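Local coordinates for protein Hpr(Ser) kinase (Coxiella burnetii, PDB 3TQF) that probably binds ATP and, as a bifunctional HPr kinase/phosphatase, is expected both to phosphorylate a serine of HPr and to remove that phosphate again, at residues N10-D15 with L34-R39; I131-H136 with L143-L148. All coordinates share one frame; numbering follows the deposited sequence.

Interaction 1: residues N10-D15 with L34-R39; sequences NFLVID and LALIDR
Strand 10-14 and the helical turn 34-38 meet through L12, I14, L36 and I37, their short axes running nearly parallel, 19° apart, and coming no closer than 9.9 Å. The nearest pair of backbones is I14 and L36, 8.1 Å from CA to CA. L12 and L36 both leave the backbone heading for the other segment, and their side chains cross at about a right angle. Methyl meets methyl, with CD1 of L12 3.6 Å from CD1 of L36. That same CD1 of L36 also lies 3.9 Å from CD1 of I14, so it touches L12 and I14 at once. I14 leaves the backbone at a slant; CG1 lies beside the backbone N (chi1 -54°) and the extended chain carries CD1 over to the helix. The other branch of L12 is used as well, CD2 resting 4.1 Å from CD1 of I37, so the leucine fork spans two successive helix residues. All four side chains are buried and the contact is wholly apolar. Helix 29-38 follows a strand-loop-helix turn resembling a P-loop, consistent with the predicted ATP binding. Around the contact, strand 10-14 pairs antiparallel with strands 17-23 and 42-45. I37 also packs on L43 of strand 42-45, while helix 141-165 receives I14 on V149, A35 on P142 and a salt bridge from D15 to R153.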
loop_
_atom_site.group_PDB
_atom_site.type_symbol
_atom_site.label_atom_id
_atom_site.label_comp_id
_atom_site.label_asym_id
_atom_site.label_seq_id
_atom_site.Cartn_x
_atom_site.Cartn_y
_atom_site.Cartn_z
ATOM N N ASN A 10 -19.439 -7.678 1.609
ATOM C CA ASN A 10 -19.020 -7.045 0.365
ATOM C C ASN A 10 -18.775 -8.146 -0.651
ATOM O O ASN A 10 -18.328 -9.228 -0.290
ATOM C CB ASN A 10 -17.754 -6.212 0.559
ATOM C CG ASN A 10 -17.925 -5.118 1.598
ATOM O OD1 ASN A 10 -19.042 -4.730 1.931
ATOM N ND2 ASN A 10 -16.810 -4.622 2.119
ATOM N N PHE A 11 -19.070 -7.869 -1.918
ATOM C CA PHE A 11 -18.946 -8.864 -2.974
ATOM C C PHE A 11 -18.137 -8.289 -4.119
ATOM O O PHE A 11 -18.537 -7.310 -4.740
ATOM C CB PHE A 11 -20.338 -9.299 -3.449
ATOM C CG PHE A 11 -20.346 -10.533 -4.313
ATOM C CD1 PHE A 11 -19.527 -11.614 -4.034
ATOM C CD2 PHE A 11 -21.213 -10.624 -5.385
ATOM C CE1 PHE A 11 -19.552 -12.751 -4.827
ATOM C CE2 PHE A 11 -21.249 -11.760 -6.184
ATOM C CZ PHE A 11 -20.415 -12.825 -5.904
ATOM N N LEU A 12 -16.985 -8.903 -4.377
ATOM C CA LEU A 12 -16.057 -8.445 -5.404
ATOM C C LEU A 12 -15.735 -9.600 -6.345
ATOM O O LEU A 12 -15.792 -10.765 -5.947
ATOM C CB LEU A 12 -14.767 -7.946 -4.752
ATOM C CG LEU A 12 -14.916 -6.868 -3.673
ATOM C CD1 LEU A 12 -13.866 -7.019 -2.605
ATOM C CD2 LEU A 12 -14.857 -5.481 -4.294
ATOM N N VAL A 13 -15.405 -9.276 -7.593
ATOM C CA VAL A 13 -14.844 -10.260 -8.502
ATOM C C VAL A 13 -13.329 -10.080 -8.481
ATOM O O VAL A 13 -12.829 -8.994 -8.786
ATOM C CB VAL A 13 -15.390 -10.111 -9.929
ATOM C CG1 VAL A 13 -14.776 -11.166 -10.845
ATOM C CG2 VAL A 13 -16.909 -10.228 -9.927
ATOM N N ILE A 14 -12.617 -11.139 -8.087
ATOM C CA ILE A 14 -11.165 -11.135 -7.985
ATOM C C ILE A 14 -10.601 -12.358 -8.687
ATOM O O ILE A 14 -10.861 -13.485 -8.275
ATOM C CB ILE A 14 -10.697 -11.193 -6.528
ATOM C CG1 ILE A 14 -11.332 -10.070 -5.701
ATOM C CG2 ILE A 14 -9.180 -11.109 -6.466
ATOM C CD1 ILE A 14 -11.025 -10.156 -4.202
ATOM N N ASP A 15 -9.824 -12.127 -9.744
ATOM C CA ASP A 15 -9.216 -13.196 -10.533
ATOM C C ASP A 15 -10.269 -14.208 -10.982
ATOM O O ASP A 15 -10.083 -15.409 -10.834
ATOM C CB ASP A 15 -8.101 -13.878 -9.722
ATOM C CG ASP A 15 -7.239 -14.811 -10.564
ATOM O OD1 ASP A 15 -7.132 -14.597 -11.791
ATOM O OD2 ASP A 15 -6.670 -15.764 -9.994
ATOM N N LEU A 34 -12.052 -0.717 -2.157
ATOM C CA LEU A 34 -11.452 0.346 -2.955
ATOM C C LEU A 34 -10.059 -0.047 -3.441
ATOM O O LEU A 34 -9.765 0.047 -4.630
ATOM C CB LEU A 34 -11.374 1.654 -2.150
ATOM C CG LEU A 34 -11.024 2.929 -2.938
ATOM C CD1 LEU A 34 -12.079 3.232 -3.985
ATOM C CD2 LEU A 34 -10.847 4.125 -2.006
ATOM N N ALA A 35 -9.209 -0.499 -2.524
ATOM C CA ALA A 35 -7.843 -0.901 -2.867
ATOM C C ALA A 35 -7.827 -2.029 -3.902
ATOM O O ALA A 35 -7.035 -1.998 -4.841
ATOM C CB ALA A 35 -7.081 -1.311 -1.625
ATOM N N LEU A 36 -8.712 -3.010 -3.737
ATOM C CA LEU A 36 -8.839 -4.088 -4.712
ATOM C C LEU A 36 -9.307 -3.576 -6.080
ATOM O O LEU A 36 -8.823 -4.047 -7.109
ATOM C CB LEU A 36 -9.775 -5.176 -4.190
ATOM C CG LEU A 36 -9.188 -6.029 -3.059
ATOM C CD1 LEU A 36 -10.276 -6.823 -2.367
ATOM C CD2 LEU A 36 -8.107 -6.958 -3.582
ATOM N N ILE A 37 -10.227 -2.608 -6.096
ATOM C CA ILE A 37 -10.644 -1.972 -7.356
ATOM C C ILE A 37 -9.439 -1.310 -8.033
ATOM O O ILE A 37 -9.286 -1.381 -9.249
ATOM C CB ILE A 37 -11.756 -0.885 -7.161
ATOM C CG1 ILE A 37 -13.006 -1.446 -6.471
ATOM C CG2 ILE A 37 -12.156 -0.274 -8.505
ATOM C CD1 ILE A 37 -13.538 -2.717 -7.083
ATOM N N ASP A 38 -8.591 -0.676 -7.225
ATOM C CA ASP A 38 -7.401 0.033 -7.703
ATOM C C ASP A 38 -6.363 -0.921 -8.284
ATOM O O ASP A 38 -5.572 -0.530 -9.133
ATOM C CB ASP A 38 -6.787 0.852 -6.558
ATOM C CG ASP A 38 -5.617 1.713 -7.004
ATOM O OD1 ASP A 38 -5.797 2.555 -7.909
ATOM O OD2 ASP A 38 -4.516 1.551 -6.437
ATOM N N ARG A 39 -6.377 -2.175 -7.838
ATOM C CA ARG A 39 -5.491 -3.197 -8.410
ATOM C C ARG A 39 -6.066 -3.842 -9.670
ATOM O O ARG A 39 -5.451 -4.740 -10.222
ATOM C CB ARG A 39 -5.164 -4.301 -7.401
ATOM C CG ARG A 39 -4.950 -3.830 -5.967
ATOM C CD ARG A 39 -3.617 -4.221 -5.374
ATOM N NE ARG A 39 -3.022 -5.421 -5.944
ATOM C CZ ARG A 39 -1.712 -5.656 -5.953
ATOM N NH1 ARG A 39 -0.861 -4.790 -5.406
ATOM N NH2 ARG A 39 -1.246 -6.760 -6.512
#

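Interaction 2: residues I131-H136 with L143-L148; sequences ILFPIH and LLIETL
CG of F133 stands anti to its own backbone N (chi1 -166°), as does CG of L148 (chi1 -172°), and the two side chains slide past each other in opposite directions. CD2 of the ring comes to 4.0 Å from CD2 of L148. One turn earlier on the helix, L144 crosses the phenylalanine at about a right angle, its CB lying 3.9 Å from the ring atom CZ. I145 brings its CD1 over one ring face, 4.2 Å from CD1 of F133. CD of the following P134 also lies over a face, offset toward the rim. I131, two residues before F133 and on the same side of the strand, meets L148 tip to tip, its CD1 3.7 Å from CG of L148. CG2 of I131 adds a contact of 3.9 Å to CD2 of L148, whose fork therefore packs against both inward strand residues. On the helix, OG1 of T147 donates a hydrogen bond to O of L143 (2.6 Å); this oxygen also accepts the T147 amide from the opposite face of its plane. The short axes of strand and helix are 155° apart, roughly antiparallel, and approach to 10.9 Å; I145 and L148 also pack on strand 92-102. This is the layered packing of an alpha/beta domain, a strand leading into a helix that folds back over its own sheet.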
loop_
_atom_site.group_PDB
_atom_site.type_symbol
_atom_site.label_atom_id
_atom_site.label_comp_id
_atom_site.label_asym_id
_atom_site.label_seq_id
_atom_site.Cartn_x
_atom_site.Cartn_y
_atom_site.Cartn_z
ATOM N N ILE A 131 -12.472 -18.939 4.190
ATOM C CA ILE A 131 -11.160 -18.776 4.795
ATOM C C ILE A 131 -11.266 -17.792 5.942
ATOM O O ILE A 131 -11.906 -16.762 5.814
ATOM C CB ILE A 131 -10.125 -18.256 3.773
ATOM C CG1 ILE A 131 -9.999 -19.235 2.600
ATOM C CG2 ILE A 131 -8.769 -18.045 4.443
ATOM C CD1 ILE A 131 -8.997 -18.815 1.554
ATOM N N LEU A 132 -10.657 -18.131 7.069
ATOM C CA LEU A 132 -10.496 -17.194 8.176
ATOM C C LEU A 132 -9.138 -16.530 8.011
ATOM O O LEU A 132 -8.114 -17.193 8.120
ATOM C CB LEU A 132 -10.567 -17.920 9.528
ATOM C CG LEU A 132 -11.835 -18.717 9.864
ATOM C CD1 LEU A 132 -11.778 -19.177 11.304
ATOM C CD2 LEU A 132 -13.102 -17.920 9.633
ATOM N N PHE A 133 -9.125 -15.231 7.730
ATOM C CA PHE A 133 -7.875 -14.520 7.485
ATOM C C PHE A 133 -7.553 -13.519 8.587
ATOM O O PHE A 133 -8.355 -12.636 8.863
ATOM C CB PHE A 133 -7.910 -13.797 6.141
ATOM C CG PHE A 133 -6.560 -13.326 5.691
ATOM C CD1 PHE A 133 -6.162 -12.019 5.894
ATOM C CD2 PHE A 133 -5.671 -14.209 5.105
ATOM C CE1 PHE A 133 -4.916 -11.594 5.498
ATOM C CE2 PHE A 133 -4.419 -13.790 4.709
ATOM C CZ PHE A 133 -4.041 -12.480 4.906
ATOM N N PRO A 134 -6.363 -13.646 9.205
ATOM C CA PRO A 134 -5.952 -12.728 10.259
ATOM C C PRO A 134 -5.595 -11.358 9.707
ATOM O O PRO A 134 -4.829 -11.261 8.751
ATOM C CB PRO A 134 -4.715 -13.400 10.840
ATOM C CG PRO A 134 -4.149 -14.160 9.721
ATOM C CD PRO A 134 -5.304 -14.625 8.898
ATOM N N ILE A 135 -6.145 -10.311 10.314
ATOM C CA ILE A 135 -5.943 -8.949 9.838
ATOM C C ILE A 135 -4.933 -8.204 10.707
ATOM O O ILE A 135 -5.212 -7.886 11.860
ATOM C CB ILE A 135 -7.281 -8.171 9.776
ATOM C CG1 ILE A 135 -7.069 -6.770 9.195
ATOM C CG2 ILE A 135 -7.930 -8.079 11.153
ATOM C CD1 ILE A 135 -8.336 -6.170 8.577
ATOM N N HIS A 136 -3.754 -7.947 10.148
ATOM C CA HIS A 136 -2.755 -7.094 10.785
ATOM C C HIS A 136 -2.778 -5.744 10.079
ATOM O O HIS A 136 -2.899 -5.699 8.854
ATOM C CB HIS A 136 -1.365 -7.709 10.662
ATOM C CG HIS A 136 -1.232 -9.047 11.320
ATOM N ND1 HIS A 136 -0.880 -9.195 12.645
ATOM C CD2 HIS A 136 -1.391 -10.300 10.831
ATOM C CE1 HIS A 136 -0.834 -10.480 12.945
ATOM N NE2 HIS A 136 -1.141 -11.172 11.863
ATOM N N LEU A 143 -2.973 -6.748 -1.291
ATOM C CA LEU A 143 -2.101 -7.703 -1.965
ATOM C C LEU A 143 -2.263 -9.087 -1.350
ATOM O O LEU A 143 -2.222 -10.086 -2.056
ATOM C CB LEU A 143 -0.640 -7.254 -1.882
ATOM C CG LEU A 143 0.402 -8.175 -2.519
ATOM C CD1 LEU A 143 0.255 -8.204 -4.023
ATOM C CD2 LEU A 143 1.797 -7.738 -2.126
ATOM N N LEU A 144 -2.450 -9.140 -0.036
ATOM C CA LEU A 144 -2.585 -10.411 0.657
ATOM C C LEU A 144 -3.862 -11.125 0.251
ATOM O O LEU A 144 -3.849 -12.318 -0.044
ATOM C CB LEU A 144 -2.546 -10.203 2.174
ATOM C CG LEU A 144 -1.247 -9.604 2.737
ATOM C CD1 LEU A 144 -1.265 -9.631 4.254
ATOM C CD2 LEU A 144 -0.033 -10.327 2.202
ATOM N N ILE A 145 -4.961 -10.380 0.220
ATOM C CA ILE A 145 -6.261 -10.917 -0.173
ATOM C C ILE A 145 -6.277 -11.314 -1.646
ATOM O O ILE A 145 -6.845 -12.337 -2.007
ATOM C CB ILE A 145 -7.377 -9.901 0.115
ATOM C CG1 ILE A 145 -7.537 -9.712 1.627
ATOM C CG2 ILE A 145 -8.706 -10.347 -0.506
ATOM C CD1 ILE A 145 -8.115 -10.912 2.343
ATOM N N GLU A 146 -5.650 -10.515 -2.497
ATOM C CA GLU A 146 -5.519 -10.873 -3.913
ATOM C C GLU A 146 -4.738 -12.169 -4.076
ATOM O O GLU A 146 -5.101 -13.020 -4.877
ATOM C CB GLU A 146 -4.828 -9.752 -4.698
ATOM C CG GLU A 146 -4.497 -10.114 -6.144
ATOM C CD GLU A 146 -3.713 -9.033 -6.844
ATOM O OE1 GLU A 146 -4.320 -8.042 -7.292
ATOM O OE2 GLU A 146 -2.482 -9.169 -6.948
ATOM N N THR A 147 -3.661 -12.304 -3.313
ATOM C CA THR A 147 -2.818 -13.498 -3.359
ATOM C C THR A 147 -3.556 -14.718 -2.804
ATOM O O THR A 147 -3.445 -15.814 -3.350
ATOM C CB THR A 147 -1.511 -13.280 -2.581
ATOM O OG1 THR A 147 -0.872 -12.091 -3.060
ATOM C CG2 THR A 147 -0.571 -14.455 -2.764
ATOM N N LEU A 148 -4.312 -14.513 -1.726
ATOM C CA LEU A 148 -5.133 -15.568 -1.135
ATOM C C LEU A 148 -6.149 -16.109 -2.131
ATOM O O LEU A 148 -6.394 -17.316 -2.177
ATOM C CB LEU A 148 -5.880 -15.034 0.081
ATOM C CG LEU A 148 -6.641 -16.050 0.925
ATOM C CD1 LEU A 148 -5.682 -16.879 1.767
ATOM C CD2 LEU A 148 -7.644 -15.333 1.805
#

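In the fold
From the N terminus, interaction 1 comes first: the chain leaves strand 10-14, passes through strand 17-23 and a turn resembling a P-loop, and closes a loop when helix 29-38 returns to strand 10-14. Interaction 2 opens much later and closes a short connection between strand 126-134 and helix 141-165. The two loops are in series, neither nesting nor crossing. Both helices nevertheless lie on the same mixed sheet, and their contact centres are about 13 Å apart. R39 joins them through a salt bridge from NH2 to E146 OE2 at 2.7 Å, tying the end of the first helix to the C-terminal helix.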